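Beta-lactamase domain protein (Burkholderia ambifaria, PDB 5I0P) binds two zinc ions and is probably a hydrolase of the metallo-beta-lactamase superfamily. Local coordinates at residues D61-W66 / G92-R97; V37-M42 / N52-R57. One frame throughout, in Å; residues are numbered along the deposited sequence.

Contact 1 of 2, residues D61-W66 / G92-R97; sequences DGQAGW and GLPVLR
Trp66 and the run from Pro94 to Leu96 make the tight end of this contact. The backbone N of Trp66 donates to Pro94 O at 3.0 Å, in the carbonyl plane but clearly bent at the hydrogen. Trp66 O then takes the N-H of Leu96 at 2.8 Å, in a bond that is almost straight (173°). Gly65 has no side chain, and Pro94 O approaches its CA to 3.1 Å while Leu96 CG packs over the same carbon. Leu96 CD1 lies against the backbone between Gly65 N and Gln63 O, 3.5 Å from each. Leu93 crosses the indole at about a right angle, its CB 3.6 Å from Trp66 NE1. That N-H is spent elsewhere, on Leu90 O, which fixes how the indole is turned.

The two strands are the ends of a beta-alpha-beta unit, 63-69 and 95-99 with helix 76-88 between them, as expected of the metallo-beta-lactamase fold. Trp66 and Val95 form the one parallel bridge between the two segments, whose short axes stand 87° apart; deeper in the sheet the pairing continues from Arg97 to Ile68. Trp123, from a loop, covers Pro94 and Val95.

Away from the bridge the packing thins out toward solvent. Ala64 CB meets Leu93 CD1 at 4.0 Å, an ordinary apolar touch. Gln63 is exposed; with CG anti to the backbone N (chi1 179°) and the chain extended beyond it, the amide is carried across to Pro94, where NE2 rests 3.6 Å from Pro94 CG. The other end of that amide, OE1, faces Leu96 CD2 at 4.0 Å; between the two segments this margin has van der Waals contacts and no hydrogen bond.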
# COMPACT_ATOMS: atom_id res chain seq x y z
N ASP A 61 -14.50 0.66 -24.85
CA ASP A 61 -14.69 0.76 -26.30
C ASP A 61 -15.54 -0.39 -26.81
O ASP A 61 -15.23 -1.02 -27.83
CB ASP A 61 -13.35 0.81 -27.03
CG ASP A 61 -12.64 2.09 -26.82
OD1 ASP A 61 -13.32 3.14 -26.87
OD2 ASP A 61 -11.41 2.06 -26.58
N GLY A 62 -16.61 -0.69 -26.07
CA GLY A 62 -17.57 -1.70 -26.46
C GLY A 62 -17.14 -3.12 -26.21
O GLY A 62 -17.91 -4.04 -26.49
N GLN A 63 -15.92 -3.34 -25.73
CA GLN A 63 -15.44 -4.68 -25.44
C GLN A 63 -15.54 -4.97 -23.94
O GLN A 63 -14.96 -4.24 -23.12
CB GLN A 63 -14.01 -4.86 -25.91
CG GLN A 63 -13.55 -6.22 -25.56
CD GLN A 63 -12.21 -6.51 -26.13
OE1 GLN A 63 -11.35 -5.62 -26.22
NE2 GLN A 63 -12.02 -7.75 -26.55
N ALA A 64 -16.27 -6.02 -23.59
CA ALA A 64 -16.39 -6.46 -22.22
C ALA A 64 -15.11 -7.17 -21.76
O ALA A 64 -14.47 -7.89 -22.53
CB ALA A 64 -17.59 -7.39 -22.05
N GLY A 65 -14.75 -6.94 -20.49
CA GLY A 65 -13.62 -7.60 -19.86
C GLY A 65 -13.42 -7.25 -18.40
O GLY A 65 -14.37 -6.95 -17.66
N TRP A 66 -12.16 -7.26 -17.97
CA TRP A 66 -11.81 -7.09 -16.57
C TRP A 66 -10.71 -6.06 -16.44
O TRP A 66 -9.73 -6.05 -17.20
CB TRP A 66 -11.35 -8.44 -15.99
CG TRP A 66 -12.42 -9.50 -16.17
CD1 TRP A 66 -12.58 -10.36 -17.25
CD2 TRP A 66 -13.47 -9.81 -15.27
NE1 TRP A 66 -13.67 -11.15 -17.06
CE2 TRP A 66 -14.23 -10.85 -15.85
CE3 TRP A 66 -13.85 -9.30 -14.02
CZ2 TRP A 66 -15.35 -11.38 -15.22
CZ3 TRP A 66 -14.95 -9.85 -13.39
CH2 TRP A 66 -15.70 -10.88 -14.00
N GLY A 92 -14.21 -16.25 -19.93
CA GLY A 92 -13.70 -16.14 -21.28
C GLY A 92 -13.48 -14.73 -21.81
O GLY A 92 -13.29 -14.56 -23.01
N LEU A 93 -13.54 -13.70 -20.96
CA LEU A 93 -13.30 -12.34 -21.40
C LEU A 93 -11.85 -11.95 -21.18
O LEU A 93 -11.16 -12.51 -20.31
CB LEU A 93 -14.21 -11.37 -20.63
CG LEU A 93 -15.69 -11.69 -20.57
CD1 LEU A 93 -16.45 -10.53 -19.92
CD2 LEU A 93 -16.17 -11.97 -21.97
N PRO A 94 -11.34 -10.99 -21.93
CA PRO A 94 -9.96 -10.54 -21.71
C PRO A 94 -9.87 -9.55 -20.55
O PRO A 94 -10.84 -8.94 -20.13
CB PRO A 94 -9.59 -9.87 -23.03
CG PRO A 94 -10.90 -9.30 -23.50
CD PRO A 94 -11.96 -10.31 -23.10
N VAL A 95 -8.64 -9.43 -20.04
CA VAL A 95 -8.27 -8.29 -19.23
C VAL A 95 -8.09 -7.08 -20.15
O VAL A 95 -7.49 -7.17 -21.22
CB VAL A 95 -7.00 -8.61 -18.43
CG1 VAL A 95 -6.38 -7.35 -17.91
CG2 VAL A 95 -7.32 -9.56 -17.30
N LEU A 96 -8.66 -5.94 -19.74
CA LEU A 96 -8.66 -4.71 -20.53
C LEU A 96 -7.56 -3.73 -20.14
O LEU A 96 -7.14 -2.92 -20.97
CB LEU A 96 -10.03 -4.01 -20.43
CG LEU A 96 -11.23 -4.88 -20.83
CD1 LEU A 96 -12.59 -4.19 -20.61
CD2 LEU A 96 -11.07 -5.30 -22.28
N ARG A 97 -7.07 -3.80 -18.91
CA ARG A 97 -6.04 -2.90 -18.42
C ARG A 97 -5.65 -3.39 -17.03
O ARG A 97 -6.38 -4.14 -16.38
CB ARG A 97 -6.53 -1.43 -18.37
CG ARG A 97 -7.72 -1.19 -17.48
CD ARG A 97 -8.14 0.25 -17.41
NE ARG A 97 -9.55 0.31 -17.02
CZ ARG A 97 -10.31 1.40 -17.08
NH1 ARG A 97 -9.79 2.54 -17.51
NH2 ARG A 97 -11.60 1.33 -16.74

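Contact 2 of 2, residues V37-M42 / N52-R57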
# COMPACT_ATOMS: atom_id res chain seq x y z
N VAL A 37 -17.52 -7.02 -8.74
CA VAL A 37 -16.25 -6.85 -8.03
C VAL A 37 -15.85 -8.18 -7.43
O VAL A 37 -16.56 -8.72 -6.56
CB VAL A 37 -16.32 -5.76 -6.96
CG1 VAL A 37 -14.93 -5.51 -6.39
CG2 VAL A 37 -16.85 -4.51 -7.56
N ARG A 38 -14.75 -8.74 -7.92
CA ARG A 38 -14.28 -10.05 -7.48
C ARG A 38 -12.97 -9.93 -6.70
O ARG A 38 -12.09 -9.13 -7.03
CB ARG A 38 -14.11 -10.97 -8.66
CG ARG A 38 -15.43 -11.33 -9.33
CD ARG A 38 -15.19 -12.49 -10.29
NE ARG A 38 -16.34 -12.86 -11.10
CZ ARG A 38 -16.25 -13.70 -12.14
NH1 ARG A 38 -15.07 -14.22 -12.44
NH2 ARG A 38 -17.32 -14.01 -12.87
N TRP A 39 -12.89 -10.71 -5.63
CA TRP A 39 -11.79 -10.72 -4.68
C TRP A 39 -10.93 -11.95 -4.94
O TRP A 39 -11.43 -13.07 -4.98
CB TRP A 39 -12.36 -10.71 -3.25
CG TRP A 39 -11.40 -10.94 -2.10
CD1 TRP A 39 -10.04 -10.78 -2.09
CD2 TRP A 39 -11.75 -11.39 -0.78
NE1 TRP A 39 -9.53 -11.09 -0.86
CE2 TRP A 39 -10.55 -11.47 -0.04
CE3 TRP A 39 -12.96 -11.73 -0.16
CZ2 TRP A 39 -10.52 -11.88 1.31
CZ3 TRP A 39 -12.94 -12.13 1.16
CH2 TRP A 39 -11.72 -12.21 1.88
N LEU A 40 -9.65 -11.74 -5.19
CA LEU A 40 -8.66 -12.80 -5.26
C LEU A 40 -7.71 -12.64 -4.09
O LEU A 40 -7.44 -11.52 -3.64
CB LEU A 40 -7.82 -12.74 -6.52
CG LEU A 40 -8.10 -12.35 -7.96
CD1 LEU A 40 -8.91 -11.07 -8.19
CD2 LEU A 40 -6.71 -12.17 -8.50
N ARG A 41 -7.14 -13.75 -3.63
CA ARG A 41 -6.13 -13.68 -2.58
C ARG A 41 -4.90 -14.46 -2.99
O ARG A 41 -5.00 -15.63 -3.36
CB ARG A 41 -6.66 -14.19 -1.23
CG ARG A 41 -5.57 -14.27 -0.17
CD ARG A 41 -6.12 -14.75 1.19
NE ARG A 41 -6.72 -13.59 1.79
CZ ARG A 41 -6.47 -13.09 2.99
NH1 ARG A 41 -5.62 -13.67 3.82
NH2 ARG A 41 -7.10 -11.99 3.34
N MET A 42 -3.75 -13.81 -2.96
CA MET A 42 -2.51 -14.44 -3.38
C MET A 42 -1.58 -14.70 -2.19
O MET A 42 -1.48 -13.87 -1.27
CB MET A 42 -1.79 -13.58 -4.41
CG MET A 42 -2.52 -13.50 -5.80
SD MET A 42 -2.58 -15.14 -6.62
CE MET A 42 -3.10 -14.50 -8.25
N ASN A 52 -4.48 -9.16 -1.28
CA ASN A 52 -5.78 -9.22 -1.94
C ASN A 52 -5.73 -8.44 -3.23
O ASN A 52 -5.27 -7.29 -3.24
CB ASN A 52 -6.89 -8.65 -1.05
CG ASN A 52 -6.97 -9.33 0.28
OD1 ASN A 52 -6.92 -10.55 0.34
ND2 ASN A 52 -7.12 -8.55 1.36
N LEU A 53 -6.17 -9.07 -4.32
CA LEU A 53 -6.24 -8.41 -5.63
C LEU A 53 -7.70 -8.32 -6.07
O LEU A 53 -8.56 -9.06 -5.59
CB LEU A 53 -5.39 -9.13 -6.70
CG LEU A 53 -3.95 -9.52 -6.34
CD1 LEU A 53 -3.30 -10.23 -7.50
CD2 LEU A 53 -3.06 -8.33 -5.85
N TRP A 54 -7.98 -7.39 -6.97
CA TRP A 54 -9.35 -7.12 -7.36
C TRP A 54 -9.50 -7.29 -8.87
O TRP A 54 -8.70 -6.75 -9.65
CB TRP A 54 -9.77 -5.72 -6.88
CG TRP A 54 -9.30 -5.49 -5.49
CD1 TRP A 54 -8.23 -4.72 -5.11
CD2 TRP A 54 -9.79 -6.12 -4.29
NE1 TRP A 54 -8.06 -4.79 -3.75
CE2 TRP A 54 -8.98 -5.65 -3.22
CE3 TRP A 54 -10.84 -7.02 -4.01
CZ2 TRP A 54 -9.20 -6.04 -1.88
CZ3 TRP A 54 -11.06 -7.40 -2.69
CH2 TRP A 54 -10.24 -6.91 -1.64
N LEU A 55 -10.50 -8.09 -9.26
CA LEU A 55 -10.95 -8.24 -10.63
C LEU A 55 -12.27 -7.48 -10.77
O LEU A 55 -13.25 -7.82 -10.08
CB LEU A 55 -11.17 -9.70 -11.00
CG LEU A 55 -10.09 -10.58 -11.59
CD1 LEU A 55 -10.66 -12.01 -11.75
CD2 LEU A 55 -9.58 -10.05 -12.90
N LEU A 56 -12.29 -6.45 -11.61
CA LEU A 56 -13.48 -5.63 -11.80
C LEU A 56 -14.06 -5.86 -13.19
O LEU A 56 -13.38 -5.65 -14.19
CB LEU A 56 -13.14 -4.16 -11.60
CG LEU A 56 -12.41 -3.78 -10.32
CD1 LEU A 56 -12.28 -2.26 -10.28
CD2 LEU A 56 -13.16 -4.28 -9.12
N ARG A 57 -15.31 -6.31 -13.23
CA ARG A 57 -16.01 -6.45 -14.50
C ARG A 57 -16.12 -5.10 -15.20
O ARG A 57 -16.52 -4.09 -14.61
CB ARG A 57 -17.39 -7.03 -14.25
CG ARG A 57 -18.12 -7.34 -15.51
CD ARG A 57 -17.34 -8.32 -16.33
NE ARG A 57 -18.18 -8.87 -17.39
CZ ARG A 57 -18.48 -8.22 -18.52
NH1 ARG A 57 -18.00 -7.01 -18.72
NH2 ARG A 57 -19.27 -8.79 -19.43
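The beta hairpin of strands 37-43 and 50-60 lies in the larger mixed sheet of the metallo-beta-lactamase fold, and the contact covers five paired positions of it, from Val37-Leu56 to Arg41-Asn52. Arg38 with Leu55 and Leu40 with Leu53 are the hydrogen-bonded pairs, each bonded in both directions. On their face, Leu40 CD1 packs 3.6 Å from Leu55 CG while CD2 turns to Leu53 CB; helix 76-88 covers Leu40 and Leu53 through Trp82.

The opposite face carries Val37, Trp39 and Arg41 against Leu56, Trp54 and Asn52. Val37 CG1 meets Leu56 CD2 at 3.5 Å, the two side chains running alongside. Next to them the Trp54 benzo ring brings CH2 over one face of Trp39, the planes tilted obliquely by 33°. Asn52 directs ND2 to Pro275 O and Gly278 O, tying the hairpin to the end of strand 272-275 and the turn carrying the zinc ligand His277. Trp39, its CG turned away from its own amide N (chi1 170°), reaches with the indole toward Asn52. Arg41 NH2 adds a weak bond to Asn52 OD1, and Trp39 NE1 donates to the same oxygen at 2.9 Å, with OD1 near the indole plane but NE1 69° out of the amide's.

Contact 2 closes before contact 1 opens along the chain, and their centres lie 15 Å apart in one mixed sheet, where strands 37-43, 50-60, 63-69 and 95-99 follow in that order. Strand 50-60 runs antiparallel to 63-69 and so joins the hairpin to the beta-alpha-beta unit. The two contacts touch directly: Arg57 NH2 packs 3.3 Å from Leu93 CD1, and Trp66 CH2 lies 3.4 Å from Arg38 CZ. Helix 76-88 belongs to the unit of contact 1 yet packs on the hairpin of contact 2. The two-zinc site lies near the start of 52-57, the Leu53 side chain about 8 Å from a zinc ion, while contact 1 is partly buried and lies away from the metal site.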